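Local coordinates for ADP-dependent (S)-NAD(P)H-hydrate dehydratase (PDB 2R3B), which probably catalyses the ADP-dependent dehydration of (6S)-NAD(P)HX, a damaged hydrated form of NAD(P)H, and so takes part in nicotinamide cofactor repair, at residues T102-E110 with M133-Q142; G227-T236 with Y274-S282. One frame throughout, in Å; residues are numbered along the deposited sequence.

Contact 1 (T102-E110 with M133-Q142); sequences TVLLTNVVE and MVLAQHQKQQ
Q137, in the conformer described, lays its carboxamide against V109 and T106. Its side chain runs extended, with CG anti to the backbone N (chi1 -158°). The amide end thus reaches helix 102-110, where NE2 donates to T106 O at 2.8 Å in a nearly straight bond. That carbonyl already accepts the helical bond from E110 N. V109 CG1 rests on the same amide, 3.6 Å from Q137 CD. One turn earlier, selenomethionine M133, also one conformer of two, bends at its last torsion. Its side chain crosses those of T102, L105 and T106 at about a right angle. CE touches all three, 4.0 Å from L105 CD1.

Beyond the helix the chain turns back, and two more glutamines take up carbonyls at the C-terminal end of segment 102-110. Q142 NE2 donates to V109 O at 2.7 Å, and Q139 NE2 to E110 O at 3.0 Å on a lone pair. A water joins E110 OE2 to Q139 OE1. Q142 OE1 accepts from Q139 N and its NE2 also bonds A112 O, so both ends of this amide are held.

The two helix segments cross at -43°. Both lie against the central sheet: V109 and V134 meet I115 of strand 114-117, and L105 meets I78 of strand 74-78 and V97 of strand 95-97.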
ATOM      1  N   THR B 102     -27.011  -0.588 -10.485  1.00 15.97           N
ATOM      2  CA  THR B 102     -27.825   0.514 -11.030  1.00 15.39           C
ATOM      3  C   THR B 102     -28.602   1.256  -9.936  1.00 15.24           C
ATOM      4  O   THR B 102     -28.609   2.469  -9.888  1.00 15.00           O
ATOM      5  CB  THR B 102     -28.835  -0.026 -12.072  1.00 18.96           C
ATOM      6  OG1 THR B 102     -28.124  -0.810 -13.026  1.00 19.38           O
ATOM      7  CG2 THR B 102     -29.571   1.138 -12.811  1.00 20.21           C
ATOM      8  N   VAL B 103     -29.284   0.514  -9.084  1.00 15.45           N
ATOM      9  CA  VAL B 103     -30.111   1.115  -8.049  1.00 16.07           C
ATOM     10  C   VAL B 103     -29.272   1.807  -6.989  1.00 16.22           C
ATOM     11  O   VAL B 103     -29.526   2.948  -6.621  1.00 13.13           O
ATOM     12  CB  VAL B 103     -31.051   0.071  -7.455  1.00 16.27           C
ATOM     13  CG1 VAL B 103     -31.855   0.681  -6.272  1.00 16.48           C
ATOM     14  CG2 VAL B 103     -31.977  -0.482  -8.599  1.00 15.00           C
ATOM     15  N   LEU B 104     -28.237   1.126  -6.533  1.00 14.37           N
ATOM     16  CA  LEU B 104     -27.363   1.690  -5.495  1.00 14.78           C
ATOM     17  C   LEU B 104     -26.633   2.935  -5.990  1.00 14.38           C
ATOM     18  O   LEU B 104     -26.508   3.925  -5.273  1.00 13.57           O
ATOM     19  CB  LEU B 104     -26.367   0.631  -5.065  1.00 15.26           C
ATOM     20  CG  LEU B 104     -25.452   1.062  -3.912  1.00 14.47           C
ATOM     21  CD1 LEU B 104     -26.270   1.618  -2.720  1.00 18.02           C
ATOM     22  CD2 LEU B 104     -24.597  -0.140  -3.495  1.00 16.15           C
ATOM     23  N   LEU B 105     -26.177   2.920  -7.231  1.00 12.59           N
ATOM     24  CA  LEU B 105     -25.471   4.089  -7.758  1.00 14.70           C
ATOM     25  C   LEU B 105     -26.442   5.283  -7.876  1.00 16.07           C
ATOM     26  O   LEU B 105     -26.107   6.428  -7.545  1.00 13.48           O
ATOM     27  CB  LEU B 105     -24.770   3.743  -9.057  1.00 16.68           C
ATOM     28  CG  LEU B 105     -25.399   3.781 -10.433  1.00 15.86           C
ATOM     29  CD1 LEU B 105     -25.553   5.233 -10.945  1.00 17.79           C
ATOM     30  CD2 LEU B 105     -24.502   2.983 -11.399  1.00 18.08           C
ATOM     31  N   THR B 106     -27.687   5.009  -8.258  1.00 15.06           N
ATOM     32  CA  THR B 106     -28.712   6.037  -8.272  1.00 12.68           C
ATOM     33  C   THR B 106     -28.991   6.597  -6.882  1.00 13.97           C
ATOM     34  O   THR B 106     -29.166   7.792  -6.712  1.00 15.16           O
ATOM     35  CB  THR B 106     -29.982   5.451  -8.937  1.00 15.83           C
ATOM     36  OG1 THR B 106     -29.637   5.060 -10.289  1.00 13.25           O
ATOM     37  CG2 THR B 106     -31.139   6.418  -8.900  1.00 14.63           C
ATOM     38  N   ASN B 107     -28.971   5.742  -5.874  1.00 14.99           N
ATOM     39  CA  ASN B 107     -29.190   6.143  -4.506  1.00 16.44           C
ATOM     40  C   ASN B 107     -28.104   7.084  -4.038  1.00 15.02           C
ATOM     41  O   ASN B 107     -28.388   8.133  -3.440  1.00 15.82           O
ATOM     42  CB  ASN B 107     -29.226   4.901  -3.628  1.00 12.78           C
ATOM     43  CG  ASN B 107     -29.833   5.125  -2.281  1.00 24.08           C
ATOM     44  OD1 ASN B 107     -30.086   6.250  -1.830  1.00 25.61           O
ATOM     45  ND2 ASN B 107     -30.126   4.018  -1.631  1.00 25.48           N
ATOM     46  N   VAL B 108     -26.855   6.703  -4.270  1.00 14.45           N
ATOM     47  CA  VAL B 108     -25.746   7.532  -3.820  1.00 13.02           C
ATOM     48  C   VAL B 108     -25.689   8.859  -4.568  1.00 12.72           C
ATOM     49  O   VAL B 108     -25.385   9.903  -3.983  1.00 13.70           O
ATOM     50  CB  VAL B 108     -24.371   6.790  -3.789  1.00 17.91           C
ATOM     51  CG1 VAL B 108     -24.472   5.495  -2.961  1.00 13.77           C
ATOM     52  CG2 VAL B 108     -23.823   6.510  -5.145  1.00 17.98           C
ATOM     53  N   VAL B 109     -25.990   8.855  -5.852  1.00 12.61           N
ATOM     54  CA  VAL B 109     -26.052  10.128  -6.577  1.00 12.37           C
ATOM     55  C   VAL B 109     -27.184  11.032  -6.053  1.00 14.10           C
ATOM     56  O   VAL B 109     -27.012  12.249  -5.910  1.00 16.15           O
ATOM     57  CB  VAL B 109     -26.214   9.881  -8.098  1.00 13.70           C
ATOM     58  CG1 VAL B 109     -26.606  11.167  -8.795  1.00 17.94           C
ATOM     59  CG2 VAL B 109     -24.945   9.249  -8.653  1.00 15.50           C
ATOM     60  N   GLU B 110     -28.329  10.434  -5.733  1.00 15.94           N
ATOM     61  CA  GLU B 110     -29.488  11.185  -5.208  1.00 16.12           C
ATOM     62  C   GLU B 110     -29.173  11.903  -3.886  1.00 15.14           C
ATOM     63  O   GLU B 110     -29.641  13.016  -3.655  1.00 16.62           O
ATOM     64  CB  GLU B 110     -30.656  10.249  -5.011  1.00 16.51           C
ATOM     65  CG  GLU B 110     -31.989  10.930  -4.836  1.00 19.96           C
ATOM     66  CD  GLU B 110     -32.259  11.427  -3.420  1.00 28.77           C
ATOM     67  OE1 GLU B 110     -31.662  10.895  -2.427  1.00 30.50           O
ATOM     68  OE2 GLU B 110     -33.122  12.349  -3.280  1.00 35.87           O
HETATM   69  N   MSE B 133     -27.334   8.950 -17.272  1.00 20.91           N
HETATM   70  CA  MSE B 133     -28.088   8.729 -16.037  0.80 22.30           C
HETATM   71  C   MSE B 133     -27.827   9.869 -15.083  1.00 21.53           C
HETATM   72  O   MSE B 133     -28.746  10.412 -14.498  1.00 21.72           O
HETATM   73  CB  MSE B 133     -27.743   7.372 -15.395  0.80 22.39           C
HETATM   74  CG  MSE B 133     -28.224   6.183 -16.199  0.80 24.62           C
HETATM   75 SE   MSE B 133     -27.660   4.485 -15.434  0.60 26.14          SE
HETATM   76  CE  MSE B 133     -28.346   4.714 -13.777  0.80 29.08           C
ATOM     77  N   VAL B 134     -26.562  10.262 -14.952  1.00 20.82           N
ATOM     78  CA  VAL B 134     -26.210  11.327 -14.023  1.00 19.24           C
ATOM     79  C   VAL B 134     -26.757  12.667 -14.430  1.00 20.49           C
ATOM     80  O   VAL B 134     -27.259  13.428 -13.609  1.00 21.89           O
ATOM     81  CB  VAL B 134     -24.667  11.430 -13.856  1.00 20.82           C
ATOM     82  CG1 VAL B 134     -24.260  12.759 -13.191  1.00 24.56           C
ATOM     83  CG2 VAL B 134     -24.165  10.224 -13.085  1.00 19.58           C
ATOM     84  N   LEU B 135     -26.654  12.984 -15.710  1.00 22.24           N
ATOM     85  CA  LEU B 135     -27.207  14.231 -16.196  1.00 21.59           C
ATOM     86  C   LEU B 135     -28.726  14.237 -15.993  1.00 24.31           C
ATOM     87  O   LEU B 135     -29.273  15.260 -15.636  1.00 24.03           O
ATOM     88  CB  LEU B 135     -26.890  14.435 -17.669  1.00 23.69           C
ATOM     89  CG  LEU B 135     -25.414  14.713 -17.980  1.00 24.56           C
ATOM     90  CD1 LEU B 135     -25.195  14.695 -19.495  1.00 27.23           C
ATOM     91  CD2 LEU B 135     -24.996  16.023 -17.394  1.00 26.48           C
ATOM     92  N   ALA B 136     -29.386  13.105 -16.234  1.00 24.42           N
ATOM     93  CA  ALA B 136     -30.854  13.024 -16.084  1.00 25.19           C
ATOM     94  C   ALA B 136     -31.255  13.208 -14.625  1.00 25.31           C
ATOM     95  O   ALA B 136     -32.251  13.868 -14.314  1.00 28.06           O
ATOM     96  CB  ALA B 136     -31.359  11.684 -16.583  1.00 24.35           C
ATOM     97  N   GLN B 137     -30.454  12.618 -13.735  1.00 25.33           N
ATOM     98  CA  GLN B 137     -30.749  12.598 -12.301  0.70 23.95           C
ATOM     99  C   GLN B 137     -30.408  13.892 -11.555  1.00 24.30           C
ATOM    100  O   GLN B 137     -30.887  14.135 -10.455  1.00 22.44           O
ATOM    101  CB  GLN B 137     -29.982  11.431 -11.662  0.70 23.65           C
ATOM    102  CG  GLN B 137     -30.598  11.008 -10.386  0.70 29.82           C
ATOM    103  CD  GLN B 137     -29.845   9.914  -9.672  0.70 19.18           C
ATOM    104  OE1 GLN B 137     -29.175   9.077 -10.299  0.70 22.71           O
ATOM    105  NE2 GLN B 137     -30.018   9.863  -8.365  0.70 14.11           N
ATOM    106  N   HIS B 138     -29.552  14.721 -12.138  1.00 22.71           N
ATOM    107  CA  HIS B 138     -29.021  15.917 -11.467  1.00 22.85           C
ATOM    108  C   HIS B 138     -30.095  16.818 -10.889  1.00 24.90           C
ATOM    109  O   HIS B 138     -31.055  17.145 -11.575  1.00 25.78           O
ATOM    110  CB  HIS B 138     -28.149  16.735 -12.454  1.00 23.49           C
ATOM    111  CG  HIS B 138     -27.528  17.973 -11.867  1.00 23.23           C
ATOM    112  ND1 HIS B 138     -27.555  19.195 -12.511  1.00 23.16           N
ATOM    113  CD2 HIS B 138     -26.826  18.170 -10.728  1.00 21.30           C
ATOM    114  CE1 HIS B 138     -26.915  20.095 -11.783  1.00 22.57           C
ATOM    115  NE2 HIS B 138     -26.470  19.503 -10.688  1.00 17.82           N
ATOM    116  N   GLN B 139     -29.868  17.248  -9.652  1.00 22.56           N
ATOM    117  CA  GLN B 139     -30.786  18.088  -8.895  1.00 23.79           C
ATOM    118  C   GLN B 139     -30.206  19.461  -8.796  1.00 26.28           C
ATOM    119  O   GLN B 139     -28.971  19.646  -8.739  1.00 23.53           O
ATOM    120  CB  GLN B 139     -31.011  17.551  -7.485  1.00 20.20           C
ATOM    121  CG  GLN B 139     -31.657  16.178  -7.418  1.00 25.78           C
ATOM    122  CD  GLN B 139     -31.501  15.570  -6.059  1.00 23.87           C
ATOM    123  OE1 GLN B 139     -31.965  16.121  -5.084  1.00 23.82           O
ATOM    124  NE2 GLN B 139     -30.863  14.431  -5.982  1.00 19.16           N
ATOM    125  N   LYS B 140     -31.100  20.437  -8.736  1.00 26.10           N
ATOM    126  CA  LYS B 140     -30.700  21.822  -8.868  1.00 28.47           C
ATOM    127  C   LYS B 140     -29.657  22.213  -7.839  1.00 27.93           C
ATOM    128  O   LYS B 140     -28.733  22.957  -8.154  1.00 30.44           O
ATOM    129  CB  LYS B 140     -31.918  22.735  -8.736  1.00 29.56           C
ATOM    130  CG  LYS B 140     -31.646  24.166  -9.130  1.00 34.37           C
ATOM    131  CD  LYS B 140     -32.926  24.996  -9.044  1.00 44.31           C
ATOM    132  CE  LYS B 140     -32.640  26.493  -9.162  1.00 45.76           C
ATOM    133  NZ  LYS B 140     -32.161  26.874 -10.538  1.00 47.68           N
ATOM    134  N   GLN B 141     -29.806  21.729  -6.619  1.00 26.54           N
ATOM    135  CA  GLN B 141     -28.912  22.131  -5.539  1.00 26.85           C
ATOM    136  C   GLN B 141     -27.535  21.438  -5.517  1.00 23.90           C
ATOM    137  O   GLN B 141     -26.671  21.797  -4.718  1.00 24.03           O
ATOM    138  CB  GLN B 141     -29.573  21.947  -4.184  1.00 27.39           C
ATOM    139  CG  GLN B 141     -29.605  20.516  -3.627  1.00 29.33           C
ATOM    140  CD  GLN B 141     -30.565  19.603  -4.334  1.00 29.63           C
ATOM    141  OE1 GLN B 141     -31.400  20.051  -5.128  1.00 33.99           O
ATOM    142  NE2 GLN B 141     -30.454  18.298  -4.055  1.00 35.68           N
ATOM    143  N   GLN B 142     -27.358  20.433  -6.355  1.00 20.87           N
ATOM    144  CA  GLN B 142     -26.124  19.659  -6.379  1.00 16.96           C
ATOM    145  C   GLN B 142     -25.092  20.304  -7.311  1.00 16.75           C
ATOM    146  O   GLN B 142     -25.391  20.658  -8.444  1.00 20.24           O
ATOM    147  CB  GLN B 142     -26.400  18.252  -6.909  1.00 15.90           C
ATOM    148  CG  GLN B 142     -27.240  17.384  -6.026  1.00 17.01           C
ATOM    149  CD  GLN B 142     -27.500  16.055  -6.659  1.00 18.37           C
ATOM    150  OE1 GLN B 142     -27.877  15.978  -7.848  1.00 16.44           O
ATOM    151  NE2 GLN B 142     -27.326  14.979  -5.871  1.00 15.29           N
TER
HETATM  152  O   HOH W   1     -32.515  14.969  -2.578  1.00 34.90           O

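Contact 2 (G227-T236 with Y274-S282); sequences GMATGGTGDT and YVVLPTKIS. With EDO (1,2-ethanediol), chain L.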
ATOM      1  N   GLY B 227       6.742  20.500 -13.886  1.00 15.56           N
ATOM      2  CA  GLY B 227       6.913  19.300 -13.038  1.00 15.52           C
ATOM      3  C   GLY B 227       5.599  18.588 -12.722  1.00 16.93           C
ATOM      4  O   GLY B 227       5.592  17.417 -12.342  1.00 14.46           O
HETATM    5  N   MSE B 228       4.478  19.289 -12.917  1.00 17.01           N
HETATM    6  CA  MSE B 228       3.137  18.756 -12.685  1.00 16.38           C
HETATM    7  C   MSE B 228       2.537  18.165 -13.954  1.00 18.35           C
HETATM    8  O   MSE B 228       1.411  17.695 -13.953  1.00 21.03           O
HETATM    9  CB  MSE B 228       2.234  19.881 -12.162  1.00 17.85           C
HETATM   10  CG  MSE B 228       2.635  20.419 -10.812  1.00 20.48           C
HETATM   11 SE   MSE B 228       1.695  22.092 -10.392  0.75 15.30          SE
HETATM   12  CE  MSE B 228      -0.078  21.288 -10.220  1.00 13.87           C
ATOM     13  N   ALA B 229       3.285  18.202 -15.061  1.00 16.77           N
ATOM     14  CA  ALA B 229       2.793  17.730 -16.362  1.00 18.69           C
ATOM     15  C   ALA B 229       2.947  16.205 -16.426  1.00 18.69           C
ATOM     16  O   ALA B 229       3.774  15.663 -17.174  1.00 18.62           O
ATOM     17  CB  ALA B 229       3.561  18.394 -17.494  1.00 19.39           C
ATOM     18  N   THR B 230       2.140  15.523 -15.631  1.00 18.81           N
ATOM     19  CA  THR B 230       2.240  14.093 -15.525  1.00 17.18           C
ATOM     20  C   THR B 230       0.834  13.543 -15.305  1.00 17.53           C
ATOM     21  O   THR B 230      -0.057  14.243 -14.809  1.00 17.90           O
ATOM     22  CB  THR B 230       3.205  13.656 -14.390  1.00 17.18           C
ATOM     23  OG1 THR B 230       3.352  12.228 -14.425  1.00 22.15           O
ATOM     24  CG2 THR B 230       2.718  14.065 -13.010  1.00 18.17           C
ATOM     25  N   GLY B 231       0.613  12.304 -15.717  1.00 17.10           N
ATOM     26  CA  GLY B 231      -0.733  11.721 -15.584  1.00 17.50           C
ATOM     27  C   GLY B 231      -1.218  11.721 -14.157  1.00 16.40           C
ATOM     28  O   GLY B 231      -0.514  11.250 -13.266  1.00 18.00           O
ATOM     29  N   GLY B 232      -2.440  12.221 -13.940  1.00 15.09           N
ATOM     30  CA  GLY B 232      -3.064  12.237 -12.618  1.00 14.42           C
ATOM     31  C   GLY B 232      -3.185  13.625 -12.018  1.00 13.80           C
ATOM     32  O   GLY B 232      -3.930  13.830 -11.077  1.00 15.54           O
ATOM     33  N   THR B 233      -2.398  14.575 -12.526  1.00 14.67           N
ATOM     34  CA  THR B 233      -2.481  15.958 -12.008  1.00 14.42           C
ATOM     35  C   THR B 233      -3.884  16.509 -12.135  1.00 14.49           C
ATOM     36  O   THR B 233      -4.402  17.112 -11.215  1.00 16.21           O
ATOM     37  CB  THR B 233      -1.457  16.854 -12.692  1.00 16.29           C
ATOM     38  OG1 THR B 233      -0.154  16.376 -12.337  1.00 20.59           O
ATOM     39  CG2 THR B 233      -1.610  18.301 -12.231  1.00 16.98           C
ATOM     40  N   GLY B 234      -4.531  16.281 -13.269  1.00 13.70           N
ATOM     41  CA  GLY B 234      -5.872  16.759 -13.467  1.00 16.22           C
ATOM     42  C   GLY B 234      -6.920  16.030 -12.658  1.00 15.40           C
ATOM     43  O   GLY B 234      -7.872  16.635 -12.182  1.00 14.81           O
ATOM     44  N   ASP B 235      -6.757  14.719 -12.513  1.00 16.09           N
ATOM     45  CA  ASP B 235      -7.625  13.910 -11.648  1.00 14.97           C
ATOM     46  C   ASP B 235      -7.554  14.418 -10.209  1.00 13.90           C
ATOM     47  O   ASP B 235      -8.555  14.472  -9.496  1.00 13.53           O
ATOM     48  CB  ASP B 235      -7.168  12.454 -11.660  1.00 15.06           C
ATOM     49  CG  ASP B 235      -7.110  11.879 -13.082  1.00 22.85           C
ATOM     50  OD1 ASP B 235      -7.996  12.223 -13.901  1.00 19.46           O
ATOM     51  OD2 ASP B 235      -6.162  11.114 -13.375  1.00 21.26           O
ATOM     52  N   THR B 236      -6.349  14.735  -9.771  1.00 12.80           N
ATOM     53  CA  THR B 236      -6.130  15.300  -8.439  1.00 12.19           C
ATOM     54  C   THR B 236      -6.849  16.625  -8.233  1.00 13.10           C
ATOM     55  O   THR B 236      -7.574  16.816  -7.219  1.00 12.03           O
ATOM     56  CB  THR B 236      -4.628  15.375  -8.135  1.00 15.77           C
ATOM     57  OG1 THR B 236      -4.105  14.033  -8.190  1.00 17.39           O
ATOM     58  CG2 THR B 236      -4.371  15.951  -6.737  1.00 14.27           C
ATOM     59  N   TYR B 274      11.742  16.743  -9.416  1.00 13.22           N
ATOM     60  CA  TYR B 274      11.768  17.010 -10.858  1.00 13.94           C
ATOM     61  C   TYR B 274      10.376  16.811 -11.490  1.00 15.02           C
ATOM     62  O   TYR B 274       9.910  17.652 -12.259  1.00 17.34           O
ATOM     63  CB  TYR B 274      12.792  16.109 -11.496  1.00 15.62           C
ATOM     64  CG  TYR B 274      13.035  16.361 -12.951  1.00 12.67           C
ATOM     65  CD1 TYR B 274      13.797  17.449 -13.359  1.00 18.65           C
ATOM     66  CD2 TYR B 274      12.505  15.533 -13.920  1.00 17.36           C
ATOM     67  CE1 TYR B 274      14.019  17.715 -14.705  1.00 15.29           C
ATOM     68  CE2 TYR B 274      12.746  15.760 -15.273  1.00 15.35           C
ATOM     69  CZ  TYR B 274      13.522  16.874 -15.659  1.00 16.32           C
ATOM     70  OH  TYR B 274      13.735  17.101 -17.000  1.00 17.84           O
ATOM     71  N   VAL B 275       9.718  15.701 -11.140  1.00 13.59           N
ATOM     72  CA  VAL B 275       8.308  15.475 -11.439  1.00 13.22           C
ATOM     73  C   VAL B 275       7.601  15.388 -10.091  1.00 13.25           C
ATOM     74  O   VAL B 275       8.135  14.783  -9.117  1.00 13.14           O
ATOM     75  CB  VAL B 275       8.051  14.221 -12.306  1.00 15.05           C
ATOM     76  CG1 VAL B 275       8.394  12.983 -11.559  1.00 14.38           C
ATOM     77  CG2 VAL B 275       6.601  14.163 -12.754  1.00 16.00           C
ATOM     78  N   VAL B 276       6.419  16.019 -10.042  1.00 12.74           N
ATOM     79  CA  VAL B 276       5.608  16.079  -8.842  1.00 12.66           C
ATOM     80  C   VAL B 276       4.526  14.990  -8.959  1.00 12.89           C
ATOM     81  O   VAL B 276       3.614  15.085  -9.754  1.00 14.35           O
ATOM     82  CB  VAL B 276       4.935  17.432  -8.673  1.00 14.62           C
ATOM     83  CG1 VAL B 276       4.042  17.426  -7.422  1.00 14.24           C
ATOM     84  CG2 VAL B 276       6.032  18.569  -8.587  1.00 11.13           C
ATOM     85  N   LEU B 277       4.684  13.937  -8.194  1.00 13.70           N
ATOM     86  CA  LEU B 277       3.705  12.841  -8.193  1.00 13.72           C
ATOM     87  C   LEU B 277       2.390  13.405  -7.712  1.00 12.87           C
ATOM     88  O   LEU B 277       2.330  14.016  -6.642  1.00 14.55           O
ATOM     89  CB  LEU B 277       4.158  11.718  -7.274  1.00 15.52           C
ATOM     90  CG  LEU B 277       5.380  10.878  -7.629  1.00 21.73           C
ATOM     91  CD1 LEU B 277       5.602   9.847  -6.503  1.00 26.29           C
ATOM     92  CD2 LEU B 277       5.269  10.221  -9.002  1.00 20.87           C
ATOM     93  N   PRO B 278       1.318  13.227  -8.497  1.00 13.10           N
ATOM     94  CA  PRO B 278       0.049  13.859  -8.076  1.00 14.77           C
ATOM     95  C   PRO B 278      -0.466  13.477  -6.698  1.00 15.51           C
ATOM     96  O   PRO B 278      -1.100  14.302  -5.999  1.00 15.47           O
ATOM     97  CB  PRO B 278      -0.919  13.386  -9.152  1.00 13.97           C
ATOM     98  CG  PRO B 278      -0.109  13.227 -10.325  1.00 16.24           C
ATOM     99  CD  PRO B 278       1.174  12.603  -9.814  1.00 15.80           C
ATOM    100  N   THR B 279      -0.227  12.238  -6.293  1.00 14.56           N
ATOM    101  CA  THR B 279      -0.625  11.804  -4.978  1.00 15.43           C
ATOM    102  C   THR B 279       0.091  12.556  -3.862  1.00 15.01           C
ATOM    103  O   THR B 279      -0.471  12.688  -2.776  1.00 14.95           O
ATOM    104  CB  THR B 279      -0.427  10.312  -4.793  1.00 17.39           C
ATOM    105  OG1 THR B 279       0.935  10.007  -5.011  1.00 16.28           O
ATOM    106  CG2 THR B 279      -1.277   9.542  -5.803  1.00 16.22           C
ATOM    107  N   LYS B 280       1.294  13.095  -4.128  1.00 12.93           N
ATOM    108  CA  LYS B 280       1.964  13.949  -3.119  1.00 13.85           C
ATOM    109  C   LYS B 280       1.262  15.279  -2.868  1.00 13.00           C
ATOM    110  O   LYS B 280       1.306  15.812  -1.736  1.00 14.39           O
ATOM    111  CB  LYS B 280       3.420  14.237  -3.485  1.00 13.70           C
ATOM    112  CG  LYS B 280       4.317  13.072  -3.240  1.00 19.05           C
ATOM    113  CD  LYS B 280       5.780  13.390  -3.495  1.00 21.86           C
ATOM    114  CE  LYS B 280       6.389  14.298  -2.406  1.00 23.92           C
ATOM    115  NZ  LYS B 280       7.926  14.418  -2.448  1.00 22.00           N
ATOM    116  N   ILE B 281       0.578  15.816  -3.888  1.00 12.74           N
ATOM    117  CA  ILE B 281      -0.207  17.016  -3.697  1.00 12.45           C
ATOM    118  C   ILE B 281      -1.354  16.687  -2.762  1.00 14.07           C
ATOM    119  O   ILE B 281      -1.587  17.376  -1.783  1.00 14.45           O
ATOM    120  CB  ILE B 281      -0.741  17.598  -5.009  1.00 11.93           C
ATOM    121  CG1 ILE B 281       0.439  18.063  -5.896  1.00 17.36           C
ATOM    122  CG2 ILE B 281      -1.745  18.758  -4.732  1.00 14.79           C
ATOM    123  CD1 ILE B 281       0.026  18.439  -7.350  1.00 16.43           C
ATOM    124  N   SER B 282      -2.059  15.604  -3.038  1.00 13.76           N
ATOM    125  CA  SER B 282      -3.173  15.210  -2.151  1.00 13.94           C
ATOM    126  C   SER B 282      -2.737  15.014  -0.690  1.00 15.01           C
ATOM    127  O   SER B 282      -3.429  15.439   0.258  1.00 15.90           O
ATOM    128  CB  SER B 282      -3.831  13.934  -2.707  1.00 15.13           C
ATOM    129  OG  SER B 282      -4.378  14.231  -4.011  1.00 15.89           O
TER
HETATM  130  C1  EDO L 296      -4.126   7.486 -15.469  1.00 40.77           C
HETATM  131  O1  EDO L 296      -5.424   6.944 -15.762  1.00 31.06           O
HETATM  132  C2  EDO L 296      -4.306   8.722 -14.596  1.00 38.78           C
HETATM  133  O2  EDO L 296      -5.083   9.732 -15.281  1.00 39.53           O
HETATM  134  O   HOH W   2       1.475  16.893 -10.220  1.00 20.55           O
HETATM  135  O   HOH W   3      -4.234  12.273  -5.829  1.00 16.52           O
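Y274 places its carbonyl O 3.5 Å from G227 CA. Its side chain leaves the contact, and its OH bonds to T33 O of the third subunit. V275 follows, with CG2 against G227 O and T230 CB. The main tie is at V276, whose N donates to G227 O at 2.8 Å. The bond is almost straight (174°), but the N-H comes from above the carbonyl plane. V276 O faces the T230 methyl and takes a bond from a water that also donates to T233 OG1. That hydroxyl in turn donates to M228 O at 2.6 Å.

P278 has the largest buried area of the contact. Its ring fits into the turn T230-T233, with CG 3.4 Å from T233 N and CD against T230 CG2. G232, the N-cap residue, has no side chain, and the ring lies directly against its backbone, CG near G232 C. P278 CB also meets T236 OG1, on the first turn of helix 233-247, at 3.4 Å. This hydroxyl lies beside its own backbone N (chi1 -60°) and donates back to G232 O.

I281 CD1 meets CE of selenomethionine M228 at 4.0 Å, the two side chains crossing at about a right angle. S282 OG sits 3.2 Å from T236 CG2, and a water links it to T236 OG1.

The glycine-rich turn leads into helix 233-247, consistent with the anion-binding turn of ribokinase-like enzymes. G234 is predicted to bind AMP and D235 (6S)-NADPHX; here D235 OD2 accepts from an ethanediol, probably from the crystallisation liquor. Helix 57-70 touches D235 and S282, while helix 252-269 packs on M228, V276 and I281.

In the fold
Contact 1 closes before contact 2 opens along the chain. Their centres are about 30 Å apart and their nearest atoms about 16 Å, on opposite sides of the chain's centre. Both belong to the one ribokinase-like domain with its central mixed sheet. Contact 1 pairs helices 102-111 and 125-137, which come before and after strand 114-117 in the sequence and both pack on it. It lies away from the annotated sites. Contact 2 brings together the starts of helices 233-247 and 278-292, which follow the last strand. It carries two of the predicted binding residues, G234 and D235. Contact 1 therefore joins helices on the sheet, while contact 2 ties the glycine-rich turn to helix 278-292.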